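Local coordinates for polysaccharide deacetylase-like protein (Bacillus anthracis, PDB 4V33) that probably removes acetyl groups from cell-wall polysaccharides at a zinc site, and is required for osmotic stability and maintenance of cell shape, at residues Val202-Gly207 against Val229-Ile235; Phe215-Gln219 against Met253-Phe259; Pro145-His150 against Met341-Ile346. All blocks are in the same frame, centred on the assembly; numbering follows the deposited sequence.

Interaction 1: residues Val202-Gly207 against Val229-Ile235. With ZN (zinc ion), chain D.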
loop_
_atom_site.group_PDB
_atom_site.type_symbol
_atom_site.label_atom_id
_atom_site.label_comp_id
_atom_site.label_asym_id
_atom_site.label_seq_id
_atom_site.Cartn_x
_atom_site.Cartn_y
_atom_site.Cartn_z
ATOM N N VAL A 202 -7.529 -1.689 1.925
ATOM C CA VAL A 202 -8.841 -2.310 2.022
ATOM C C VAL A 202 -9.438 -2.337 0.614
ATOM O O VAL A 202 -9.552 -1.286 -0.029
ATOM C CB VAL A 202 -9.767 -1.516 2.954
ATOM C CG1 VAL A 202 -11.148 -2.171 3.032
ATOM C CG2 VAL A 202 -9.139 -1.393 4.355
ATOM N N THR A 203 -9.787 -3.531 0.131
ATOM C CA THR A 203 -10.393 -3.652 -1.204
ATOM C C THR A 203 -11.680 -4.465 -1.166
ATOM O O THR A 203 -11.847 -5.358 -0.322
ATOM C CB THR A 203 -9.434 -4.269 -2.284
ATOM O OG1 THR A 203 -9.389 -5.699 -2.162
ATOM C CG2 THR A 203 -8.023 -3.690 -2.181
ATOM N N PHE A 204 -12.561 -4.157 -2.115
ATOM C CA PHE A 204 -13.851 -4.821 -2.282
ATOM C C PHE A 204 -13.973 -5.281 -3.714
ATOM O O PHE A 204 -13.641 -4.530 -4.642
ATOM C CB PHE A 204 -14.989 -3.837 -2.012
ATOM C CG PHE A 204 -14.988 -3.281 -0.629
ATOM C CD1 PHE A 204 -14.272 -2.133 -0.340
ATOM C CD2 PHE A 204 -15.705 -3.902 0.386
ATOM C CE1 PHE A 204 -14.253 -1.600 0.945
ATOM C CE2 PHE A 204 -15.691 -3.374 1.679
ATOM C CZ PHE A 204 -14.963 -2.221 1.957
ATOM N N ASP A 205 -14.473 -6.498 -3.894
ATOM C CA ASP A 205 -14.672 -7.038 -5.234
ATOM C C ASP A 205 -16.133 -7.061 -5.631
ATOM O O ASP A 205 -16.972 -7.591 -4.888
ATOM C CB ASP A 205 -14.125 -8.467 -5.335
ATOM C CG ASP A 205 -12.607 -8.515 -5.409
ATOM O OD1 ASP A 205 -11.954 -7.482 -5.185
ATOM O OD2 ASP A 205 -12.067 -9.600 -5.702
ATOM N N ASP A 206 -16.389 -6.480 -6.806
ATOM C CA ASP A 206 -17.575 -6.658 -7.670
ATOM C C ASP A 206 -18.441 -5.417 -7.860
ATOM O O ASP A 206 -19.043 -5.244 -8.926
ATOM C CB ASP A 206 -18.482 -7.846 -7.299
ATOM C CG ASP A 206 -17.783 -9.196 -7.391
ATOM O OD1 ASP A 206 -16.594 -9.297 -7.811
ATOM O OD2 ASP A 206 -18.462 -10.180 -7.025
ATOM N N GLY A 207 -18.513 -4.558 -6.851
ATOM C CA GLY A 207 -19.380 -3.398 -6.928
ATOM C C GLY A 207 -20.818 -3.704 -6.555
ATOM O O GLY A 207 -21.750 -3.167 -7.151
ATOM N N VAL A 229 -9.582 5.227 3.482
ATOM C CA VAL A 229 -9.814 5.099 2.048
ATOM C C VAL A 229 -9.913 3.619 1.708
ATOM O O VAL A 229 -9.509 2.763 2.498
ATOM C CB VAL A 229 -8.696 5.751 1.202
ATOM C CG1 VAL A 229 -8.694 7.266 1.386
ATOM C CG2 VAL A 229 -7.345 5.152 1.551
ATOM N N ALA A 230 -10.462 3.309 0.536
ATOM C CA ALA A 230 -10.587 1.926 0.106
ATOM C C ALA A 230 -10.723 1.853 -1.402
ATOM O O ALA A 230 -11.038 2.851 -2.051
ATOM C CB ALA A 230 -11.812 1.261 0.771
ATOM N N THR A 231 -10.480 0.664 -1.944
ATOM C CA THR A 231 -10.591 0.420 -3.385
ATOM C C THR A 231 -11.804 -0.462 -3.663
ATOM O O THR A 231 -12.003 -1.481 -3.004
ATOM C CB THR A 231 -9.341 -0.305 -3.904
ATOM O OG1 THR A 231 -8.192 0.530 -3.700
ATOM C CG2 THR A 231 -9.470 -0.632 -5.389
ATOM N N GLU A 232 -12.617 -0.058 -4.637
ATOM C CA GLU A 232 -13.728 -0.875 -5.095
ATOM C C GLU A 232 -13.378 -1.341 -6.494
ATOM O O GLU A 232 -13.104 -0.517 -7.363
ATOM C CB GLU A 232 -15.010 -0.044 -5.153
ATOM C CG GLU A 232 -16.206 -0.794 -5.750
ATOM C CD GLU A 232 -16.719 -1.863 -4.814
ATOM O OE1 GLU A 232 -17.156 -1.491 -3.699
ATOM O OE2 GLU A 232 -16.664 -3.061 -5.178
ATOM N N TYR A 233 -13.365 -2.652 -6.708
ATOM C CA TYR A 233 -13.138 -3.185 -8.043
ATOM C C TYR A 233 -14.495 -3.490 -8.670
ATOM O O TYR A 233 -15.141 -4.475 -8.332
ATOM C CB TYR A 233 -12.310 -4.456 -7.971
ATOM C CG TYR A 233 -10.873 -4.328 -7.490
ATOM C CD1 TYR A 233 -9.894 -3.747 -8.291
ATOM C CD2 TYR A 233 -10.488 -4.859 -6.259
ATOM C CE1 TYR A 233 -8.565 -3.676 -7.868
ATOM C CE2 TYR A 233 -9.170 -4.799 -5.829
ATOM C CZ TYR A 233 -8.218 -4.223 -6.645
ATOM O OH TYR A 233 -6.911 -4.180 -6.230
ATOM N N MET A 234 -14.916 -2.632 -9.594
ATOM C CA MET A 234 -16.264 -2.659 -10.147
ATOM C C MET A 234 -16.359 -3.540 -11.386
ATOM O O MET A 234 -15.547 -3.405 -12.309
ATOM C CB MET A 234 -16.654 -1.225 -10.533
ATOM C CG MET A 234 -18.056 -1.072 -11.101
ATOM S SD MET A 234 -19.260 -1.046 -9.756
ATOM C CE MET A 234 -20.551 -2.095 -10.440
ATOM N N ILE A 235 -17.338 -4.447 -11.415
ATOM C CA ILE A 235 -17.680 -5.130 -12.662
ATOM C C ILE A 235 -18.356 -4.069 -13.518
ATOM O O ILE A 235 -19.477 -3.660 -13.231
ATOM C CB ILE A 235 -18.612 -6.334 -12.425
ATOM C CG1 ILE A 235 -17.875 -7.401 -11.609
ATOM C CG2 ILE A 235 -19.065 -6.930 -13.774
ATOM C CD1 ILE A 235 -18.810 -8.466 -11.023
HETATM ZN ZN ZN D . -15.240 -10.879 -8.304
HETATM O O HOH W 1 -7.419 1.089 2.170
HETATM O O HOH W 2 -7.227 0.073 -1.158
HETATM O O HOH W 3 -16.337 -12.149 -7.148
#
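Asp206 and Ile235 run alongside each other at the zinc site, Ile235 CD1 resting 3.8 Å from Asp206 CB. Asp206 OD1 binds the zinc ion at 2.1 Å, and OD2 accepts a hydrogen bond from a water that is also a zinc ligand; both carboxylate oxygens are thus tied to the metal shell, which His264 and His268 share. The backbone of Asp206 is held as well: its N donates to Tyr233 O, and its O receives Ile235 N from above the carbonyl plane. Next comes Gly207, whose positive phi (83°) suits a residue without a CB, and whose CA lies against Met234 SD at 3.7 Å. Glu232 bends at chi2 (71°) and brings OE2 to 2.9 Å from Gly207 N, a weak hydrogen bond.

On the face carrying Thr203, Thr231 and Tyr233, Asp205 OD1 lies 3.2 Å from Tyr233 CD2, its carboxylate turned 78° from the ring, while OD2 pairs with Arg343. Thr231 CG2 sits over the centre of the Tyr233 ring. Phe204, on the other face with Glu232, brings the edge of its ring to Ala230, CE1 to CB 3.8 Å, where the small methyl leaves room for the ring.

Farther back the ladder continues from Thr231 N to Val202 O (2.9 Å), Phe204 N to Thr231 O and Tyr233 N to Phe204 O, and a water links Val202 N to Val229 O. This is the parallel pair of a beta-alpha-beta crossover through helix 211-221, with a metal-binding aspartate at a strand's C-terminal end, as in the Thr-Phe-Asp-Asp-Gly motif of polysaccharide deacetylases.

Interaction 2: residues Phe215-Gln219 against Met253-Phe259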
loop_
_atom_site.group_PDB
_atom_site.type_symbol
_atom_site.label_atom_id
_atom_site.label_comp_id
_atom_site.label_asym_id
_atom_site.label_seq_id
_atom_site.Cartn_x
_atom_site.Cartn_y
_atom_site.Cartn_z
ATOM N N PHE A 215 -19.151 1.916 2.812
ATOM C CA PHE A 215 -18.982 3.355 2.663
ATOM C C PHE A 215 -19.485 4.110 3.897
ATOM O O PHE A 215 -18.775 4.943 4.467
ATOM C CB PHE A 215 -19.720 3.793 1.388
ATOM C CG PHE A 215 -19.765 5.278 1.170
ATOM C CD1 PHE A 215 -18.611 6.049 1.227
ATOM C CD2 PHE A 215 -20.968 5.899 0.864
ATOM C CE1 PHE A 215 -18.661 7.413 1.014
ATOM C CE2 PHE A 215 -21.025 7.269 0.647
ATOM C CZ PHE A 215 -19.868 8.026 0.719
ATOM N N HIS A 216 -20.707 3.809 4.313
ATOM C CA HIS A 216 -21.290 4.473 5.473
ATOM C C HIS A 216 -20.517 4.199 6.762
ATOM O O HIS A 216 -20.377 5.086 7.600
ATOM C CB HIS A 216 -22.758 4.071 5.623
ATOM C CG HIS A 216 -23.620 4.536 4.493
ATOM N ND1 HIS A 216 -24.746 3.855 4.087
ATOM C CD2 HIS A 216 -23.522 5.617 3.685
ATOM C CE1 HIS A 216 -25.302 4.493 3.072
ATOM N NE2 HIS A 216 -24.578 5.566 2.808
ATOM N N VAL A 217 -20.015 2.977 6.920
ATOM C CA VAL A 217 -19.209 2.635 8.093
ATOM C C VAL A 217 -17.915 3.444 8.086
ATOM O O VAL A 217 -17.492 3.985 9.111
ATOM C CB VAL A 217 -18.892 1.129 8.133
ATOM C CG1 VAL A 217 -17.752 0.837 9.099
ATOM C CG2 VAL A 217 -20.143 0.327 8.505
ATOM N N LEU A 218 -17.282 3.535 6.920
ATOM C CA LEU A 218 -16.059 4.324 6.809
ATOM C C LEU A 218 -16.290 5.822 7.065
ATOM O O LEU A 218 -15.460 6.489 7.699
ATOM C CB LEU A 218 -15.376 4.073 5.462
ATOM C CG LEU A 218 -14.832 2.652 5.280
ATOM C CD1 LEU A 218 -14.271 2.480 3.861
ATOM C CD2 LEU A 218 -13.770 2.334 6.333
ATOM N N GLN A 219 -17.420 6.349 6.600
ATOM C CA GLN A 219 -17.778 7.737 6.894
ATOM C C GLN A 219 -17.943 7.963 8.397
ATOM O O GLN A 219 -17.539 8.997 8.929
ATOM C CB GLN A 219 -19.080 8.123 6.198
ATOM C CG GLN A 219 -18.962 8.312 4.705
ATOM C CD GLN A 219 -20.271 8.756 4.098
ATOM O OE1 GLN A 219 -21.274 8.050 4.184
ATOM N NE2 GLN A 219 -20.280 9.942 3.507
ATOM N N MET A 253 -19.314 7.909 -3.514
ATOM C CA MET A 253 -18.152 7.225 -2.951
ATOM C C MET A 253 -16.855 7.909 -3.358
ATOM O O MET A 253 -15.960 8.103 -2.537
ATOM C CB MET A 253 -18.139 5.763 -3.397
ATOM C CG MET A 253 -19.247 4.942 -2.770
ATOM S SD MET A 253 -19.547 3.383 -3.625
ATOM C CE MET A 253 -18.187 2.413 -2.998
ATOM N N VAL A 254 -16.758 8.276 -4.629
ATOM C CA VAL A 254 -15.567 8.946 -5.127
ATOM C C VAL A 254 -15.465 10.388 -4.619
ATOM O O VAL A 254 -14.404 10.817 -4.161
ATOM C CB VAL A 254 -15.513 8.901 -6.666
ATOM C CG1 VAL A 254 -14.404 9.794 -7.192
ATOM C CG2 VAL A 254 -15.321 7.468 -7.135
ATOM N N ASP A 255 -16.564 11.137 -4.678
ATOM C CA ASP A 255 -16.525 12.546 -4.279
ATOM C C ASP A 255 -16.178 12.735 -2.800
ATOM O O ASP A 255 -15.645 13.781 -2.413
ATOM C CB ASP A 255 -17.844 13.256 -4.596
ATOM C CG ASP A 255 -18.085 13.419 -6.088
ATOM O OD1 ASP A 255 -17.175 13.118 -6.895
ATOM O OD2 ASP A 255 -19.196 13.858 -6.451
ATOM N N SER A 256 -16.473 11.725 -1.983
ATOM C CA SER A 256 -16.200 11.784 -0.543
ATOM C C SER A 256 -14.709 11.757 -0.243
ATOM O O SER A 256 -14.289 12.081 0.868
ATOM C CB SER A 256 -16.853 10.602 0.177
ATOM O OG SER A 256 -16.161 9.391 -0.107
ATOM N N GLY A 257 -13.918 11.340 -1.226
ATOM C CA GLY A 257 -12.492 11.161 -1.038
ATOM C C GLY A 257 -12.136 9.810 -0.446
ATOM O O GLY A 257 -10.961 9.497 -0.272
ATOM N N ILE A 258 -13.146 9.002 -0.135
ATOM C CA ILE A 258 -12.902 7.712 0.502
ATOM C C ILE A 258 -12.577 6.615 -0.511
ATOM O O ILE A 258 -11.655 5.835 -0.310
ATOM C CB ILE A 258 -14.080 7.287 1.427
ATOM C CG1 ILE A 258 -14.214 8.284 2.585
ATOM C CG2 ILE A 258 -13.868 5.876 1.976
ATOM C CD1 ILE A 258 -15.422 8.028 3.480
ATOM N N PHE A 259 -13.320 6.551 -1.609
ATOM C CA PHE A 259 -13.130 5.441 -2.528
ATOM C C PHE A 259 -12.307 5.740 -3.768
ATOM O O PHE A 259 -12.436 6.794 -4.388
ATOM C CB PHE A 259 -14.472 4.835 -2.937
ATOM C CG PHE A 259 -14.989 3.828 -1.960
ATOM C CD1 PHE A 259 -15.738 4.231 -0.871
ATOM C CD2 PHE A 259 -14.705 2.475 -2.115
ATOM C CE1 PHE A 259 -16.204 3.308 0.053
ATOM C CE2 PHE A 259 -15.166 1.546 -1.194
ATOM C CZ PHE A 259 -15.926 1.969 -0.112
#
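The flat ring of Phe215 is sandwiched between the Met253 side chain and the carboxamide end of Gln219. Met253 CG stands over one face as a CH-pi contact, 4.1 Å from the ring centroid, while the amide carbon CD of Gln219, one helical turn on from Phe215, lies above the opposite face toward the rim. With CG anti to the backbone N (chi1 174°), the Phe215 ring reaches across to the other segment, and its edge arrives at Ser256, where CE1 is 3.4 Å from OG.

Ile258, just past the turn, is the bump that fits against Leu218 and Gln219. Its two branches divide the work: CD1 presses on Gln219 CG at 3.8 Å, crossing that chain at about a right angle, and CG2 packs against Leu218 CD1 at 3.9 Å. Phe259 fills the next hollow, CE1 lying 3.8 Å from Phe215 CB. The Met253 chain turns at chi3 (78°) so that its methyl CE lies over the centre of the Phe259 ring, a flexible thioether fitting between two aromatics.

Polar bonds fix the shape of the turn. Ser256 OG accepts from Ile258 N at 3.0 Å, which makes an ST turn, and donates to Met253 O, while Phe259 N reaches Met253 O from the opposite face of its plane. Gly257 takes a positive phi that would jam a CB against the preceding carbonyl.

The contact thus joins helix 211-221 to the end of helix 247-255 and the start of strand 259-263. Leu218, Met253 and Phe259 also rest on strand 230-234, and Leu218 and Val217 touch helix 167-179 beyond.

Interaction 3: residues Pro145-His150 against Met341-Ile346. With ACT (acetate ion), chain C.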
loop_
_atom_site.group_PDB
_atom_site.type_symbol
_atom_site.label_atom_id
_atom_site.label_comp_id
_atom_site.label_asym_id
_atom_site.label_seq_id
_atom_site.Cartn_x
_atom_site.Cartn_y
_atom_site.Cartn_z
ATOM N N PRO A 145 -0.389 -5.650 3.689
ATOM C CA PRO A 145 -1.565 -6.509 3.520
ATOM C C PRO A 145 -2.600 -5.817 2.648
ATOM O O PRO A 145 -2.880 -4.625 2.813
ATOM C CB PRO A 145 -2.092 -6.701 4.945
ATOM C CG PRO A 145 -1.466 -5.595 5.764
ATOM C CD PRO A 145 -0.204 -5.171 5.068
ATOM N N VAL A 146 -3.163 -6.586 1.724
ATOM C CA VAL A 146 -4.199 -6.099 0.829
ATOM C C VAL A 146 -5.442 -6.938 1.115
ATOM O O VAL A 146 -5.532 -8.094 0.704
ATOM C CB VAL A 146 -3.768 -6.216 -0.644
ATOM C CG1 VAL A 146 -4.861 -5.676 -1.567
ATOM C CG2 VAL A 146 -2.451 -5.465 -0.863
ATOM N N LEU A 147 -6.374 -6.359 1.867
ATOM C CA LEU A 147 -7.582 -7.079 2.287
ATOM C C LEU A 147 -8.572 -7.230 1.147
ATOM O O LEU A 147 -8.758 -6.310 0.347
ATOM C CB LEU A 147 -8.267 -6.320 3.416
ATOM C CG LEU A 147 -7.481 -6.216 4.727
ATOM C CD1 LEU A 147 -8.084 -5.150 5.645
ATOM C CD2 LEU A 147 -7.509 -7.572 5.425
ATOM N N MET A 148 -9.224 -8.391 1.090
ATOM C CA MET A 148 -10.247 -8.648 0.088
ATOM C C MET A 148 -11.603 -8.926 0.741
ATOM O O MET A 148 -11.779 -9.947 1.423
ATOM C CB MET A 148 -9.859 -9.834 -0.782
ATOM C CG MET A 148 -10.943 -10.207 -1.800
ATOM S SD MET A 148 -10.482 -11.575 -2.861
ATOM C CE MET A 148 -10.125 -12.824 -1.629
ATOM N N TYR A 149 -12.532 -7.994 0.539
ATOM C CA TYR A 149 -13.932 -8.163 0.916
ATOM C C TYR A 149 -14.799 -8.343 -0.316
ATOM O O TYR A 149 -14.386 -8.010 -1.433
ATOM C CB TYR A 149 -14.424 -6.927 1.657
ATOM C CG TYR A 149 -13.828 -6.723 3.026
ATOM C CD1 TYR A 149 -14.402 -7.329 4.145
ATOM C CD2 TYR A 149 -12.719 -5.915 3.218
ATOM C CE1 TYR A 149 -13.888 -7.146 5.401
ATOM C CE2 TYR A 149 -12.185 -5.725 4.482
ATOM C CZ TYR A 149 -12.776 -6.332 5.571
ATOM O OH TYR A 149 -12.240 -6.131 6.818
ATOM N N HIS A 150 -15.997 -8.888 -0.119
ATOM C CA HIS A 150 -17.003 -8.962 -1.166
ATOM C C HIS A 150 -18.278 -8.251 -0.725
ATOM O O HIS A 150 -18.382 -7.035 -0.871
ATOM C CB HIS A 150 -17.263 -10.413 -1.562
ATOM C CG HIS A 150 -16.181 -10.991 -2.414
ATOM N ND1 HIS A 150 -14.966 -11.398 -1.905
ATOM C CD2 HIS A 150 -16.113 -11.182 -3.754
ATOM C CE1 HIS A 150 -14.207 -11.846 -2.893
ATOM N NE2 HIS A 150 -14.874 -11.713 -4.024
ATOM N N MET A 341 -0.333 -9.380 -7.331
ATOM C CA MET A 341 -0.340 -9.025 -5.915
ATOM C C MET A 341 -1.253 -9.926 -5.077
ATOM O O MET A 341 -2.448 -10.041 -5.351
ATOM C CB MET A 341 -0.747 -7.551 -5.771
ATOM C CG MET A 341 -0.538 -6.934 -4.403
ATOM S SD MET A 341 -0.680 -5.127 -4.474
ATOM C CE MET A 341 0.790 -4.698 -5.404
ATOM N N LYS A 342 -0.680 -10.540 -4.045
ATOM C CA LYS A 342 -1.438 -11.387 -3.126
ATOM C C LYS A 342 -2.432 -10.570 -2.315
ATOM O O LYS A 342 -2.252 -9.363 -2.120
ATOM C CB LYS A 342 -0.499 -12.073 -2.137
ATOM C CG LYS A 342 0.459 -13.094 -2.718
ATOM C CD LYS A 342 1.469 -13.471 -1.637
ATOM C CE LYS A 342 2.455 -14.516 -2.106
ATOM N NZ LYS A 342 3.473 -14.778 -1.048
ATOM N N ARG A 343 -3.463 -11.246 -1.813
ATOM C CA ARG A 343 -4.443 -10.609 -0.945
ATOM C C ARG A 343 -4.798 -11.466 0.264
ATOM O O ARG A 343 -4.648 -12.690 0.254
ATOM C CB ARG A 343 -5.710 -10.230 -1.719
ATOM C CG ARG A 343 -5.477 -9.119 -2.745
ATOM C CD ARG A 343 -6.784 -8.500 -3.183
ATOM N NE ARG A 343 -7.482 -9.331 -4.167
ATOM C CZ ARG A 343 -8.697 -9.057 -4.621
ATOM N NH1 ARG A 343 -9.353 -7.993 -4.155
ATOM N NH2 ARG A 343 -9.255 -9.840 -5.544
ATOM N N VAL A 344 -5.270 -10.792 1.307
ATOM C CA VAL A 344 -5.747 -11.462 2.513
ATOM C C VAL A 344 -7.273 -11.548 2.460
ATOM O O VAL A 344 -7.964 -10.525 2.480
ATOM C CB VAL A 344 -5.296 -10.688 3.776
ATOM C CG1 VAL A 344 -5.843 -11.363 5.036
ATOM C CG2 VAL A 344 -3.764 -10.587 3.830
ATOM N N ARG A 345 -7.800 -12.765 2.382
ATOM C CA ARG A 345 -9.240 -12.982 2.289
ATOM C C ARG A 345 -9.905 -12.848 3.656
ATOM O O ARG A 345 -9.471 -13.475 4.618
ATOM C CB ARG A 345 -9.509 -14.374 1.722
ATOM C CG ARG A 345 -10.975 -14.746 1.658
ATOM C CD ARG A 345 -11.171 -16.154 1.076
ATOM N NE ARG A 345 -10.809 -16.250 -0.336
ATOM C CZ ARG A 345 -11.619 -15.921 -1.338
ATOM N NH1 ARG A 345 -12.831 -15.441 -1.089
ATOM N NH2 ARG A 345 -11.205 -16.055 -2.597
ATOM N N ILE A 346 -10.933 -12.008 3.740
ATOM C CA ILE A 346 -11.762 -11.968 4.939
ATOM C C ILE A 346 -13.024 -12.804 4.724
ATOM O O ILE A 346 -13.664 -12.721 3.675
ATOM C CB ILE A 346 -12.123 -10.528 5.350
ATOM C CG1 ILE A 346 -10.851 -9.680 5.505
ATOM C CG2 ILE A 346 -12.943 -10.541 6.642
ATOM C CD1 ILE A 346 -9.768 -10.313 6.376
HETATM C C ACT C . -13.072 -12.359 -7.270
HETATM O O ACT C . -13.696 -11.467 -6.636
HETATM O OXT ACT C . -13.732 -13.146 -8.000
HETATM C CH3 ACT C . -11.588 -12.485 -7.161
HETATM O O HOH W 4 -1.784 -8.825 0.569
HETATM O O HOH W 5 -13.761 -11.751 0.612
#
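Val344 N donates to Val146 O at 2.8 Å, and Met148 N returns the pattern to Val344 O, also at 2.8 Å; a longer bond from Ile346 N to Met148 O continues the series. These parallel bonds join the first and last strands of the curled beta/alpha barrel characteristic of polysaccharide deacetylases. The axes of these short strand segments are 56° apart in direction, and each donor is tilted from its carbonyl plane. Water extends the seam at both ends: one molecule bridges Val146 N and Lys342 O, and another lies within hydrogen-bonding distance of Met148 O and His150 ND1. The imidazole therefore has partners at both nitrogens, since NE2 donates to an acetate oxygen at 2.9 Å; the acetate, probably from the crystallisation liquor, is also bonded to Phe303 N and lies next to the zinc.

Arg343 is buried, and its charge is met by a salt bridge to Asp205, with hydrogen bonds to Thr203 and Thr323 that fix its rotation and leave a face for Met148 SD, 3.4 Å from NH2. Its aliphatic part serves as packing, with CG 3.7 Å from Val146 CG1.

The opposite side of the strand pair, bearing Leu147 and Val344, is packed mainly with apolar groups. Leu147 CD2 touches Ile346 CD1 at 3.7 Å, and helix 352-359 lies over Leu147 and Val344. Branched Ile346 also reaches Tyr149, its CG1 over one ring face as a CH-pi contact and CG2 near CE1; the phenol OH turns to Gln173.

Met148 suits its place between two arginines because it is long, unbranched and uncharged. Extended through chi2 and then bent at chi3 (57°), it carries CE over the centre of the Arg345 guanidinium, 3.5 Å from CZ.

From the N-terminal side, the chain enters the barrel domain at 145-150 and does not meet 341-346 until some 190 residues later, so interaction 3 closes the longest loop and joins first strand to last. Both other contacts fall within that loop. Interaction 1 closes a short one, from 202-207 to 229-235, and interaction 2 crosses it: its helix at 215-219 lies between those strands, while 253-259 comes after them. Interactions 1 and 3 share the sheet, where strands 146-149 and 199-206 are neighbours. Interactions 1 and 2 touch where Ala230 N probably bonds Ile258 O, joining strand 230-234 to the chain entering strand 259-263; interactions 2 and 3 do not touch.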